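Local coordinates for protein 4-hydroxybutyrate coenzyme A transferase (Shewanella oneidensis, PDB 2OAS) that binds coenzyme A and probably catalyses its transfer between acyl-CoA thioesters and free carboxylic acids such as 4-hydroxybutyrate and acetate, at residues A[20-25]-A[111-116]; A[25-30]-A[54-59]; A[49-54]-A[71-76]; A[94-99]-A[327-332]. All coordinates share one frame; numbering follows the deposited sequence.

Contact 1: residues A[20-25]-A[111-116]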
loop_
_atom_site.group_PDB
_atom_site.type_symbol
_atom_site.label_atom_id
_atom_site.label_comp_id
_atom_site.label_asym_id
_atom_site.label_seq_id
_atom_site.Cartn_x
_atom_site.Cartn_y
_atom_site.Cartn_z
ATOM N N GLU A 20 24.632 22.900 -4.229
ATOM C CA GLU A 20 24.062 22.338 -3.011
ATOM C C GLU A 20 22.640 21.804 -3.164
ATOM O O GLU A 20 21.875 22.242 -4.028
ATOM C CB GLU A 20 24.087 23.371 -1.873
ATOM C CG GLU A 20 25.491 23.770 -1.419
ATOM C CD GLU A 20 25.486 24.674 -0.185
ATOM O OE1 GLU A 20 26.581 25.125 0.240
ATOM O OE2 GLU A 20 24.398 24.931 0.362
ATOM N N THR A 21 22.318 20.821 -2.332
ATOM C CA THR A 21 20.986 20.242 -2.309
ATOM C C THR A 21 20.365 20.839 -1.057
ATOM O O THR A 21 20.882 20.671 0.048
ATOM C CB THR A 21 20.998 18.721 -2.161
ATOM O OG1 THR A 21 21.689 18.142 -3.273
ATOM C CG2 THR A 21 19.572 18.201 -2.129
ATOM N N LEU A 22 19.268 21.552 -1.253
ATOM C CA LEU A 22 18.576 22.218 -0.183
ATOM C C LEU A 22 17.220 21.608 0.180
ATOM O O LEU A 22 16.534 20.979 -0.645
ATOM C CB LEU A 22 18.357 23.686 -0.572
ATOM C CG LEU A 22 19.571 24.560 -0.914
ATOM C CD1 LEU A 22 19.099 25.919 -1.388
ATOM C CD2 LEU A 22 20.473 24.707 0.301
ATOM N N TRP A 23 16.837 21.814 1.433
ATOM C CA TRP A 23 15.544 21.365 1.916
ATOM C C TRP A 23 14.876 22.590 2.501
ATOM O O TRP A 23 15.544 23.439 3.093
ATOM C CB TRP A 23 15.677 20.293 2.994
ATOM C CG TRP A 23 14.381 20.095 3.709
ATOM C CD1 TRP A 23 14.005 20.664 4.898
ATOM C CD2 TRP A 23 13.258 19.343 3.247
ATOM N NE1 TRP A 23 12.716 20.306 5.205
ATOM C CE2 TRP A 23 12.233 19.488 4.211
ATOM C CE3 TRP A 23 13.018 18.548 2.119
ATOM C CZ2 TRP A 23 10.980 18.885 4.075
ATOM C CZ3 TRP A 23 11.767 17.943 1.980
ATOM C CH2 TRP A 23 10.767 18.113 2.963
ATOM N N THR A 24 13.568 22.691 2.325
ATOM C CA THR A 24 12.814 23.824 2.850
ATOM C C THR A 24 11.655 23.390 3.720
ATOM O O THR A 24 10.975 22.408 3.425
ATOM C CB THR A 24 12.231 24.710 1.696
ATOM O OG1 THR A 24 11.366 25.691 2.258
ATOM C CG2 THR A 24 11.437 23.862 0.695
ATOM N N HIS A 25 11.440 24.128 4.802
ATOM C CA HIS A 25 10.325 23.868 5.712
ATOM C C HIS A 25 9.126 23.911 4.762
ATOM O O HIS A 25 9.077 24.770 3.886
ATOM C CB HIS A 25 10.235 25.009 6.715
ATOM C CG HIS A 25 9.859 24.581 8.100
ATOM N ND1 HIS A 25 10.093 25.384 9.200
ATOM C CD2 HIS A 25 9.273 23.460 8.565
ATOM C CE1 HIS A 25 9.664 24.769 10.285
ATOM N NE2 HIS A 25 9.164 23.600 9.933
ATOM N N ILE A 111 21.490 16.162 2.164
ATOM C CA ILE A 111 20.972 17.513 2.298
ATOM C C ILE A 111 22.101 18.405 2.794
ATOM O O ILE A 111 22.602 18.218 3.900
ATOM C CB ILE A 111 19.819 17.573 3.305
ATOM C CG1 ILE A 111 18.649 16.731 2.791
ATOM C CG2 ILE A 111 19.438 19.011 3.563
ATOM C CD1 ILE A 111 17.449 16.710 3.687
ATOM N N ASP A 112 22.510 19.377 1.981
ATOM C CA ASP A 112 23.597 20.270 2.382
ATOM C C ASP A 112 23.121 21.343 3.344
ATOM O O ASP A 112 23.833 21.718 4.266
ATOM C CB ASP A 112 24.258 20.912 1.159
ATOM C CG ASP A 112 24.918 19.883 0.231
ATOM O OD1 ASP A 112 25.661 19.011 0.726
ATOM O OD2 ASP A 112 24.693 19.957 -1.007
ATOM N N THR A 113 21.916 21.845 3.131
ATOM C CA THR A 113 21.390 22.860 4.030
ATOM C C THR A 113 19.869 22.871 4.060
ATOM O O THR A 113 19.204 22.682 3.037
ATOM C CB THR A 113 21.916 24.288 3.667
ATOM O OG1 THR A 113 20.820 25.143 3.375
ATOM C CG2 THR A 113 22.859 24.244 2.489
ATOM N N ALA A 114 19.322 23.093 5.250
ATOM C CA ALA A 114 17.876 23.140 5.442
ATOM C C ALA A 114 17.425 24.547 5.797
ATOM O O ALA A 114 17.937 25.151 6.743
ATOM C CB ALA A 114 17.467 22.187 6.545
ATOM N N ILE A 115 16.467 25.070 5.041
ATOM C CA ILE A 115 15.940 26.393 5.309
ATOM C C ILE A 115 14.703 26.191 6.168
ATOM O O ILE A 115 13.771 25.481 5.775
ATOM C CB ILE A 115 15.490 27.117 4.022
ATOM C CG1 ILE A 115 16.541 26.959 2.917
ATOM C CG2 ILE A 115 15.231 28.581 4.341
ATOM C CD1 ILE A 115 17.911 27.475 3.283
ATOM N N ILE A 116 14.672 26.819 7.336
ATOM C CA ILE A 116 13.521 26.631 8.196
ATOM C C ILE A 116 13.039 27.899 8.878
ATOM O O ILE A 116 13.749 28.891 8.935
ATOM C CB ILE A 116 13.826 25.568 9.269
ATOM C CG1 ILE A 116 14.944 26.050 10.186
ATOM C CG2 ILE A 116 14.285 24.295 8.610
ATOM C CD1 ILE A 116 15.279 25.065 11.279
#

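Contact 2: residues A[25-30]-A[54-59]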
loop_
_atom_site.group_PDB
_atom_site.type_symbol
_atom_site.label_atom_id
_atom_site.label_comp_id
_atom_site.label_asym_id
_atom_site.label_seq_id
_atom_site.Cartn_x
_atom_site.Cartn_y
_atom_site.Cartn_z
ATOM N N HIS A 25 11.440 24.128 4.802
ATOM C CA HIS A 25 10.325 23.868 5.712
ATOM C C HIS A 25 9.126 23.911 4.762
ATOM O O HIS A 25 9.077 24.770 3.886
ATOM C CB HIS A 25 10.235 25.009 6.715
ATOM C CG HIS A 25 9.859 24.581 8.100
ATOM N ND1 HIS A 25 10.093 25.384 9.200
ATOM C CD2 HIS A 25 9.273 23.460 8.565
ATOM C CE1 HIS A 25 9.664 24.769 10.285
ATOM N NE2 HIS A 25 9.164 23.600 9.933
ATOM N N SER A 26 8.170 23.015 4.926
ATOM C CA SER A 26 7.019 22.987 4.039
ATOM C C SER A 26 5.689 23.432 4.642
ATOM O O SER A 26 5.603 23.745 5.821
ATOM C CB SER A 26 6.883 21.589 3.453
ATOM O OG SER A 26 8.041 21.294 2.686
HETATM N N MSE A 27 4.659 23.492 3.812
HETATM C CA MSE A 27 3.349 23.897 4.287
HETATM C C MSE A 27 3.286 25.320 4.809
HETATM O O MSE A 27 3.866 26.231 4.224
HETATM C CB MSE A 27 2.886 22.925 5.368
HETATM C CG MSE A 27 2.524 21.567 4.794
HETATM SE SE MSE A 27 0.723 21.522 4.010
HETATM C CE MSE A 27 0.908 22.798 2.557
ATOM N N GLY A 28 2.571 25.502 5.911
ATOM C CA GLY A 28 2.434 26.824 6.492
ATOM C C GLY A 28 3.729 27.395 7.030
ATOM O O GLY A 28 3.800 28.583 7.336
ATOM N N ALA A 29 4.759 26.567 7.134
ATOM C CA ALA A 29 6.049 27.025 7.664
ATOM C C ALA A 29 7.052 27.447 6.604
ATOM O O ALA A 29 8.144 27.901 6.944
ATOM C CB ALA A 29 6.666 25.933 8.549
ATOM N N THR A 30 6.683 27.304 5.331
ATOM C CA THR A 30 7.557 27.690 4.227
ATOM C C THR A 30 8.217 29.025 4.566
ATOM O O THR A 30 7.553 30.016 4.794
ATOM C CB THR A 30 6.757 27.794 2.904
ATOM O OG1 THR A 30 6.206 26.516 2.594
ATOM C CG2 THR A 30 7.644 28.246 1.755
ATOM N N HIS A 54 4.626 20.204 -0.147
ATOM C CA HIS A 54 3.712 21.254 -0.554
ATOM C C HIS A 54 4.240 22.562 0.050
ATOM O O HIS A 54 4.509 22.641 1.254
ATOM C CB HIS A 54 2.295 20.933 -0.044
ATOM C CG HIS A 54 1.242 21.867 -0.553
ATOM N ND1 HIS A 54 1.153 23.181 -0.145
ATOM C CD2 HIS A 54 0.263 21.692 -1.472
ATOM C CE1 HIS A 54 0.171 23.778 -0.795
ATOM N NE2 HIS A 54 -0.385 22.896 -1.608
ATOM N N THR A 55 4.413 23.586 -0.778
ATOM C CA THR A 55 4.923 24.858 -0.280
ATOM C C THR A 55 3.886 25.970 -0.405
ATOM O O THR A 55 2.953 25.873 -1.200
ATOM C CB THR A 55 6.202 25.268 -1.027
ATOM O OG1 THR A 55 6.711 26.468 -0.444
ATOM C CG2 THR A 55 5.903 25.532 -2.509
ATOM N N GLU A 56 4.045 27.028 0.384
ATOM C CA GLU A 56 3.101 28.142 0.347
ATOM C C GLU A 56 3.818 29.479 0.216
ATOM O O GLU A 56 4.759 29.749 0.954
ATOM C CB GLU A 56 2.264 28.149 1.622
ATOM C CG GLU A 56 1.444 26.883 1.864
ATOM C CD GLU A 56 -0.007 27.019 1.426
ATOM O OE1 GLU A 56 -0.732 25.996 1.435
ATOM O OE2 GLU A 56 -0.425 28.147 1.083
ATOM N N GLY A 57 3.369 30.314 -0.719
ATOM C CA GLY A 57 3.977 31.619 -0.904
ATOM C C GLY A 57 5.414 31.629 -1.402
ATOM O O GLY A 57 6.151 32.573 -1.137
ATOM N N ALA A 58 5.819 30.594 -2.127
ATOM C CA ALA A 58 7.181 30.533 -2.651
ATOM C C ALA A 58 7.199 30.644 -4.174
ATOM O O ALA A 58 8.102 30.115 -4.829
ATOM C CB ALA A 58 7.852 29.234 -2.213
ATOM N N GLU A 59 6.210 31.337 -4.736
ATOM C CA GLU A 59 6.154 31.481 -6.190
ATOM C C GLU A 59 7.270 32.332 -6.765
ATOM O O GLU A 59 7.442 32.380 -7.985
ATOM C CB GLU A 59 4.804 32.031 -6.657
ATOM C CG GLU A 59 4.219 33.135 -5.820
ATOM C CD GLU A 59 3.589 32.605 -4.547
ATOM O OE1 GLU A 59 2.754 31.683 -4.644
ATOM O OE2 GLU A 59 3.925 33.111 -3.454
#

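Contact 3: residues A[49-54]-A[71-76]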
loop_
_atom_site.group_PDB
_atom_site.type_symbol
_atom_site.label_atom_id
_atom_site.label_comp_id
_atom_site.label_asym_id
_atom_site.label_seq_id
_atom_site.Cartn_x
_atom_site.Cartn_y
_atom_site.Cartn_z
ATOM N N THR A 49 19.629 22.388 -6.181
ATOM C CA THR A 49 18.438 21.534 -6.135
ATOM C C THR A 49 17.714 21.813 -4.826
ATOM O O THR A 49 18.331 21.869 -3.761
ATOM C CB THR A 49 18.780 20.046 -6.166
ATOM O OG1 THR A 49 19.519 19.739 -7.348
ATOM C CG2 THR A 49 17.507 19.218 -6.160
ATOM N N LEU A 50 16.402 21.987 -4.907
ATOM C CA LEU A 50 15.606 22.269 -3.724
ATOM C C LEU A 50 14.535 21.214 -3.506
ATOM O O LEU A 50 13.532 21.176 -4.227
ATOM C CB LEU A 50 14.964 23.649 -3.858
ATOM C CG LEU A 50 14.192 24.228 -2.676
ATOM C CD1 LEU A 50 14.040 25.706 -2.876
ATOM C CD2 LEU A 50 12.828 23.582 -2.554
ATOM N N LEU A 51 14.762 20.365 -2.499
ATOM C CA LEU A 51 13.830 19.296 -2.126
ATOM C C LEU A 51 12.708 19.936 -1.318
ATOM O O LEU A 51 12.946 20.866 -0.546
ATOM C CB LEU A 51 14.547 18.233 -1.285
ATOM C CG LEU A 51 15.532 17.288 -1.983
ATOM C CD1 LEU A 51 16.340 16.484 -0.965
ATOM C CD2 LEU A 51 14.746 16.359 -2.873
ATOM N N GLN A 52 11.491 19.438 -1.481
ATOM C CA GLN A 52 10.357 20.030 -0.774
ATOM C C GLN A 52 9.089 19.185 -0.816
ATOM O O GLN A 52 9.021 18.132 -1.453
ATOM C CB GLN A 52 10.033 21.392 -1.406
ATOM C CG GLN A 52 9.228 21.271 -2.709
ATOM C CD GLN A 52 9.335 22.493 -3.629
ATOM O OE1 GLN A 52 10.402 22.777 -4.176
ATOM N NE2 GLN A 52 8.228 23.207 -3.801
ATOM N N LEU A 53 8.080 19.682 -0.126
ATOM C CA LEU A 53 6.771 19.055 -0.089
ATOM C C LEU A 53 5.877 20.187 -0.584
ATOM O O LEU A 53 6.327 21.044 -1.348
ATOM C CB LEU A 53 6.415 18.657 1.347
ATOM C CG LEU A 53 6.753 17.243 1.860
ATOM C CD1 LEU A 53 8.067 16.732 1.320
ATOM C CD2 LEU A 53 6.785 17.275 3.369
ATOM N N HIS A 54 4.626 20.204 -0.147
ATOM C CA HIS A 54 3.712 21.254 -0.554
ATOM C C HIS A 54 4.240 22.562 0.050
ATOM O O HIS A 54 4.509 22.641 1.254
ATOM C CB HIS A 54 2.295 20.933 -0.044
ATOM C CG HIS A 54 1.242 21.867 -0.553
ATOM N ND1 HIS A 54 1.153 23.181 -0.145
ATOM C CD2 HIS A 54 0.263 21.692 -1.472
ATOM C CE1 HIS A 54 0.171 23.778 -0.795
ATOM N NE2 HIS A 54 -0.385 22.896 -1.608
ATOM N N ARG A 71 16.589 24.292 -9.391
ATOM C CA ARG A 71 15.575 23.393 -9.912
ATOM C C ARG A 71 14.840 22.799 -8.723
ATOM O O ARG A 71 15.461 22.476 -7.722
ATOM C CB ARG A 71 16.219 22.285 -10.761
ATOM C CG ARG A 71 15.282 21.125 -11.142
ATOM C CD ARG A 71 15.916 20.124 -12.130
ATOM N NE ARG A 71 15.593 20.455 -13.518
ATOM C CZ ARG A 71 14.664 19.840 -14.246
ATOM N NH1 ARG A 71 13.960 18.840 -13.733
ATOM N NH2 ARG A 71 14.416 20.249 -15.483
ATOM N N HIS A 72 13.520 22.689 -8.823
ATOM C CA HIS A 72 12.708 22.127 -7.752
ATOM C C HIS A 72 12.597 20.603 -7.840
ATOM O O HIS A 72 12.388 20.069 -8.923
ATOM C CB HIS A 72 11.295 22.737 -7.786
ATOM C CG HIS A 72 11.277 24.218 -7.583
ATOM N ND1 HIS A 72 11.369 25.112 -8.625
ATOM C CD2 HIS A 72 11.240 24.965 -6.451
ATOM C CE1 HIS A 72 11.392 26.344 -8.146
ATOM N NE2 HIS A 72 11.316 26.283 -6.829
ATOM N N ARG A 73 12.752 19.922 -6.701
ATOM C CA ARG A 73 12.634 18.454 -6.621
ATOM C C ARG A 73 11.492 18.214 -5.639
ATOM O O ARG A 73 11.678 18.278 -4.430
ATOM C CB ARG A 73 13.923 17.823 -6.101
ATOM C CG ARG A 73 14.010 16.307 -6.300
ATOM C CD ARG A 73 15.414 15.807 -5.981
ATOM N NE ARG A 73 15.565 14.356 -6.051
ATOM C CZ ARG A 73 15.691 13.658 -7.175
ATOM N NH1 ARG A 73 15.682 14.274 -8.351
ATOM N NH2 ARG A 73 15.856 12.344 -7.122
ATOM N N CYS A 74 10.311 17.932 -6.169
ATOM C CA CYS A 74 9.127 17.765 -5.349
ATOM C C CYS A 74 8.686 16.374 -4.949
ATOM O O CYS A 74 8.542 15.485 -5.792
ATOM C CB CYS A 74 7.945 18.441 -6.030
ATOM S SG CYS A 74 8.271 20.100 -6.591
ATOM N N PHE A 75 8.451 16.207 -3.653
ATOM C CA PHE A 75 7.956 14.956 -3.114
ATOM C C PHE A 75 6.442 15.111 -3.132
ATOM O O PHE A 75 5.698 14.153 -2.952
ATOM C CB PHE A 75 8.444 14.764 -1.675
ATOM C CG PHE A 75 9.903 14.471 -1.580
ATOM C CD1 PHE A 75 10.713 15.176 -0.704
ATOM C CD2 PHE A 75 10.473 13.473 -2.370
ATOM C CE1 PHE A 75 12.072 14.899 -0.623
ATOM C CE2 PHE A 75 11.831 13.195 -2.293
ATOM C CZ PHE A 75 12.633 13.906 -1.414
ATOM N N PHE A 76 6.003 16.340 -3.365
ATOM C CA PHE A 76 4.584 16.655 -3.409
ATOM C C PHE A 76 4.466 17.983 -4.119
ATOM O O PHE A 76 5.101 18.956 -3.718
ATOM C CB PHE A 76 4.033 16.803 -2.004
ATOM C CG PHE A 76 2.545 16.722 -1.921
ATOM C CD1 PHE A 76 1.932 15.534 -1.525
ATOM C CD2 PHE A 76 1.754 17.838 -2.186
ATOM C CE1 PHE A 76 0.557 15.459 -1.383
ATOM C CE2 PHE A 76 0.369 17.777 -2.051
ATOM C CZ PHE A 76 -0.234 16.584 -1.646
#

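Contact 4: residues A[94-99]-A[327-332]. With COA (coenzyme A), chain C.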
loop_
_atom_site.group_PDB
_atom_site.type_symbol
_atom_site.label_atom_id
_atom_site.label_comp_id
_atom_site.label_asym_id
_atom_site.label_seq_id
_atom_site.Cartn_x
_atom_site.Cartn_y
_atom_site.Cartn_z
ATOM N N PRO A 94 7.931 10.439 -6.550
ATOM C CA PRO A 94 6.856 9.801 -5.792
ATOM C C PRO A 94 7.385 9.071 -4.546
ATOM O O PRO A 94 8.307 8.263 -4.642
ATOM C CB PRO A 94 6.227 8.871 -6.825
ATOM C CG PRO A 94 7.387 8.475 -7.681
ATOM C CD PRO A 94 8.148 9.765 -7.843
ATOM N N ILE A 95 6.798 9.357 -3.385
ATOM C CA ILE A 95 7.240 8.723 -2.136
ATOM C C ILE A 95 6.255 8.933 -1.001
ATOM O O ILE A 95 5.716 10.027 -0.853
ATOM C CB ILE A 95 8.594 9.285 -1.679
ATOM C CG1 ILE A 95 9.016 8.636 -0.361
ATOM C CG2 ILE A 95 8.486 10.767 -1.454
ATOM C CD1 ILE A 95 10.412 8.979 0.040
ATOM N N PHE A 96 6.015 7.897 -0.193
ATOM C CA PHE A 96 5.089 8.054 0.937
ATOM C C PHE A 96 5.679 9.125 1.830
ATOM O O PHE A 96 6.893 9.206 1.984
ATOM C CB PHE A 96 4.931 6.754 1.740
ATOM C CG PHE A 96 4.436 5.610 0.926
ATOM C CD1 PHE A 96 3.230 5.703 0.246
ATOM C CD2 PHE A 96 5.222 4.483 0.745
ATOM C CE1 PHE A 96 2.817 4.692 -0.616
ATOM C CE2 PHE A 96 4.818 3.466 -0.114
ATOM C CZ PHE A 96 3.613 3.573 -0.799
ATOM N N LEU A 97 4.820 9.945 2.408
ATOM C CA LEU A 97 5.290 11.004 3.266
ATOM C C LEU A 97 6.080 10.445 4.439
ATOM O O LEU A 97 7.137 10.962 4.770
ATOM C CB LEU A 97 4.113 11.847 3.758
ATOM C CG LEU A 97 4.409 13.334 3.525
ATOM C CD1 LEU A 97 3.249 13.962 2.773
ATOM C CD2 LEU A 97 4.667 14.042 4.842
ATOM N N SER A 98 5.578 9.373 5.047
ATOM C CA SER A 98 6.264 8.754 6.179
ATOM C C SER A 98 7.632 8.189 5.797
ATOM O O SER A 98 8.459 7.928 6.666
ATOM C CB SER A 98 5.403 7.650 6.775
ATOM O OG SER A 98 5.029 6.717 5.774
ATOM N N GLU A 99 7.872 7.997 4.504
ATOM C CA GLU A 99 9.150 7.450 4.046
ATOM C C GLU A 99 10.198 8.541 3.837
ATOM O O GLU A 99 11.384 8.250 3.712
ATOM C CB GLU A 99 8.993 6.696 2.720
ATOM C CG GLU A 99 8.041 5.512 2.710
ATOM C CD GLU A 99 8.521 4.341 3.545
ATOM O OE1 GLU A 99 9.682 3.914 3.376
ATOM O OE2 GLU A 99 7.720 3.835 4.364
ATOM N N SER A 327 -0.278 16.801 -7.462
ATOM C CA SER A 327 0.167 16.935 -6.083
ATOM C C SER A 327 1.173 15.878 -5.646
ATOM O O SER A 327 2.367 15.988 -5.935
ATOM C CB SER A 327 -1.051 16.932 -5.145
ATOM O OG SER A 327 -1.854 15.785 -5.354
ATOM N N GLY A 328 0.699 14.857 -4.939
ATOM C CA GLY A 328 1.606 13.822 -4.478
ATOM C C GLY A 328 0.935 12.678 -3.748
ATOM O O GLY A 328 -0.265 12.713 -3.465
ATOM N N VAL A 329 1.727 11.653 -3.455
ATOM C CA VAL A 329 1.251 10.467 -2.747
ATOM C C VAL A 329 0.777 10.824 -1.347
ATOM O O VAL A 329 -0.287 10.388 -0.906
ATOM C CB VAL A 329 2.370 9.417 -2.634
ATOM C CG1 VAL A 329 1.943 8.301 -1.698
ATOM C CG2 VAL A 329 2.697 8.864 -4.018
ATOM N N GLY A 330 1.581 11.620 -0.652
ATOM C CA GLY A 330 1.228 12.029 0.696
ATOM C C GLY A 330 1.111 10.883 1.683
ATOM O O GLY A 330 2.058 10.127 1.895
ATOM N N GLY A 331 -0.052 10.748 2.303
ATOM C CA GLY A 331 -0.213 9.682 3.266
ATOM C C GLY A 331 -1.631 9.187 3.403
ATOM O O GLY A 331 -2.011 8.704 4.458
ATOM N N GLN A 332 -2.419 9.297 2.345
ATOM C CA GLN A 332 -3.798 8.837 2.414
ATOM C C GLN A 332 -3.841 7.310 2.424
ATOM O O GLN A 332 -4.731 6.711 3.022
ATOM C CB GLN A 332 -4.600 9.344 1.212
ATOM C CG GLN A 332 -4.206 8.682 -0.091
ATOM C CD GLN A 332 -5.215 8.892 -1.204
ATOM O OE1 GLN A 332 -5.100 8.298 -2.278
ATOM N NE2 GLN A 332 -6.203 9.740 -0.959
HETATM N N1A COA C . -10.095 15.021 -14.475
HETATM C C2A COA C . -9.818 16.336 -15.049
HETATM N N3A COA C . -9.725 17.423 -14.054
HETATM C C4A COA C . -9.920 17.193 -12.611
HETATM C C5A COA C . -10.179 15.889 -12.055
HETATM C C6A COA C . -10.287 14.782 -13.034
HETATM N N6A COA C . -10.555 13.463 -12.593
HETATM N N7A COA C . -10.313 15.969 -10.678
HETATM C C8A COA C . -10.110 17.329 -10.387
HETATM N N9A COA C . -9.862 18.097 -11.547
HETATM C C1B COA C . -9.621 19.522 -11.654
HETATM C C2B COA C . -10.654 20.526 -11.057
HETATM O O2B COA C . -11.361 21.213 -12.027
HETATM C C3B COA C . -9.880 21.444 -10.112
HETATM O O3B COA C . -10.073 22.845 -10.482
HETATM P P3B COA C . -9.413 24.057 -9.707
HETATM O O7A COA C . -9.715 24.106 -8.263
HETATM O O8A COA C . -7.929 23.986 -9.864
HETATM O O9A COA C . -9.849 25.292 -10.344
HETATM C C4B COA C . -8.465 21.006 -10.143
HETATM O O4B COA C . -8.330 19.895 -11.043
HETATM C C5B COA C . -8.211 20.782 -8.592
HETATM O O5B COA C . -9.039 19.729 -8.069
HETATM P P1A COA C . -9.662 19.612 -6.534
HETATM O O1A COA C . -10.464 20.735 -6.136
HETATM O O2A COA C . -10.504 18.366 -6.367
HETATM O O3A COA C . -8.346 19.493 -5.669
HETATM P P2A COA C . -8.340 19.327 -4.122
HETATM O O4A COA C . -7.621 20.447 -3.521
HETATM O O5A COA C . -9.687 19.302 -3.581
HETATM O O6A COA C . -7.817 18.034 -3.660
HETATM C CBP COA C . -6.542 15.862 -3.878
HETATM C CCP COA C . -7.965 16.659 -4.007
HETATM C CDP COA C . -5.902 16.626 -5.090
HETATM C CEP COA C . -6.707 14.323 -4.246
HETATM C CAP COA C . -5.707 16.186 -2.452
HETATM O OAP COA C . -6.620 15.590 -1.478
HETATM C C9P COA C . -4.358 15.468 -2.333
HETATM O O9P COA C . -3.343 16.131 -2.486
HETATM N N8P COA C . -4.372 14.081 -2.034
HETATM C C7P COA C . -3.309 13.105 -1.835
HETATM C C6P COA C . -3.281 12.337 -0.463
HETATM C C5P COA C . -2.596 13.028 0.644
HETATM O O5P COA C . -1.856 12.402 1.411
HETATM N N4P COA C . -2.854 14.443 0.730
HETATM C C3P COA C . -2.366 15.464 1.645
HETATM C C2P COA C . -2.477 15.146 3.183
HETATM S S1P COA C . -0.901 15.333 4.066
HETATM O O HOH W 1 2.409 8.154 4.566
#

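Contact 1: residues A[20-25]-A[111-116]
D112 ties the start of the strand pairing to T21 through both its backbone N-H and its carboxylate. D112 CB rests 3.6 Å from T21 O and also touches E20 CB. CG stands beside its own backbone N (chi1 -63°), which turns the carboxylate back toward the T21 amide. At the tip, D112 OD2 accepts T21 N at 2.9 Å, the donor arriving on the anti side and 25° out of the carboxylate plane. D112 N closes the pair by donating to T21 O at 2.8 Å, in the carbonyl plane. Replacing D112 by an alanine removes the carboxylate, and the T21 N-H would probably lose its acceptor. The like charge nearby, with E20 OE2 5.2 Å from D112 OD2, is probably eased by the salt bridge of E20 to K145. Further along, the backbones alternate: W23 N donates to T113 O, I115 N to W23 O at 2.7 Å, and H25 N to I115 O. The indole of W23 takes A114 CB at its edge, 4.1 Å from W23 CD1, while W23 CB packs on I111 CG2. Strands 21-24 and 113-116 run parallel at 24°, the twisted ladder of neighbouring central strands in a Rossmann-like alpha/beta sheet.

Contact 2: residues A[25-30]-A[54-59]
T30 packs tightly against T55 and E56 through a hydroxyl held by three hydrogen bonds. T30 OG1 accepts E56 N and the T55 hydroxyl OG1, both at 3.1 Å, and donates to M27 O at 2.9 Å. A chi1 of -62° sets this oxygen beside the backbone N of T30, close to the M27 carbonyl that T30 N also meets. A valine in its place would probably leave the E56 N-H without an acceptor and the T55 hydroxyl without its partner. H54 O accepts M27 N at 2.7 Å. The other side is looser: E56 and H54 are partly exposed, E56 CG meets M27 O at 3.4 Å without a hydrogen bond, and the approach of the selenomethionine methyl to the H54 ring is doubtful. Overlapping turns, type II' S26-A29 and type I M27-T30, shape loop 25-30, which packs on loop 54-59 beyond the C-terminal ends of parallel strands, where alpha/beta folds commonly bind ligands; nearest atoms of the M27 side chain and coenzyme A are about 6 Å apart.

Contact 3: residues A[49-54]-A[71-76]
L51 and R73 meet side by side, pointing the same way, with L51 CD2 3.2 Å from R73 CD. The arginine is extended from CG to NE, its CG anti to the backbone N (chi1 -166°), which lays its methylenes along the leucine and puts CD2 at the guanidinium edge. The same methyl, L51 CD2, also meets F75 CZ, at 3.6 Å, and F75 is flanked at its ring edge by L53 CD1. On the face of the sheet carrying L50 and H72, Q52 OE1 approaches the H72 ring in its plane, 3.3 Å from H72 CD2, with amide and ring turned 74° apart. At the end of the strands F76 CE2 comes to the edge of the H54 ring.

Behind these side chains stands the parallel ladder: L50 N to R71 O, R73 N to L50 O at 2.9 Å, a weak Q52 N to R73 O bond, and F75 N to Q52 O at 3.0 Å. Farther out, helix 100-105 packs F104 on L51 and F75, and R71 forms a salt bridge with D91.

The chemistry thus divides by position. L51, L53 and F75 make an apolar cluster, R73 sends its charge to a salt bridge with E399 of the second subunit, and F76 lines the coenzyme A pocket, so this one strand pair links the subunit interface to the ligand.

Contact 4: residues A[94-99]-A[327-332]
G330 O is gripped by L97 N at 2.8 Å, a nearly straight bond (164° at the hydrogen) whose donor is tilted 24° from the carbonyl plane. A water adds a weak bond to the same oxygen and a second weak one to S98 N. L97 CD1 lies 3.5 Å from G330 CA, and F96 CD1 touches V329 CG1 at 3.5 Å, the two side chains crossing at a slant. The F96 ring also makes a cation-pi contact with R337 of the second subunit.

The other side of residues 327-332 faces coenzyme A. G331 N donates to the ligand carbonyl O5P at 2.6 Å, while S327 OG makes a weak bond to O9P. G330 CA is 3.2 Å from O5P, so close that a CB on it would fall about 2.0 Å from that oxygen. G331 is the N-cap of helix 332-341, whose dipole may polarise that carbonyl. A glycine-rich loop opening a helix thus grips the pantetheine arm, with segment 94-99, from the N-terminal family region, hydrogen-bonded to its far side.

Contacts 1 and 3 belong to one parallel sheet: strands 21-24 and 48-52 are neighbours in it, L22 O probably accepting L51 N at 2.6 Å, and W23 CH2 touches L53 CD1 at 3.4 Å. Contact 2 follows both strands into their loops, shares H25 with contact 1 and H54 with contact 3, and S26 OG probably hydrogen-bonds L53 N of the latter (3.2 Å). Contact 3 in turn touches contact 4, where F76 CD1 lies 3.4 Å from G328 CA and F75 packs on I95. Nearest-atom distances to coenzyme A fall accordingly: about 12 Å from the W23 side chain, about 3 Å from that of F76, and direct hydrogen bonds in contact 4.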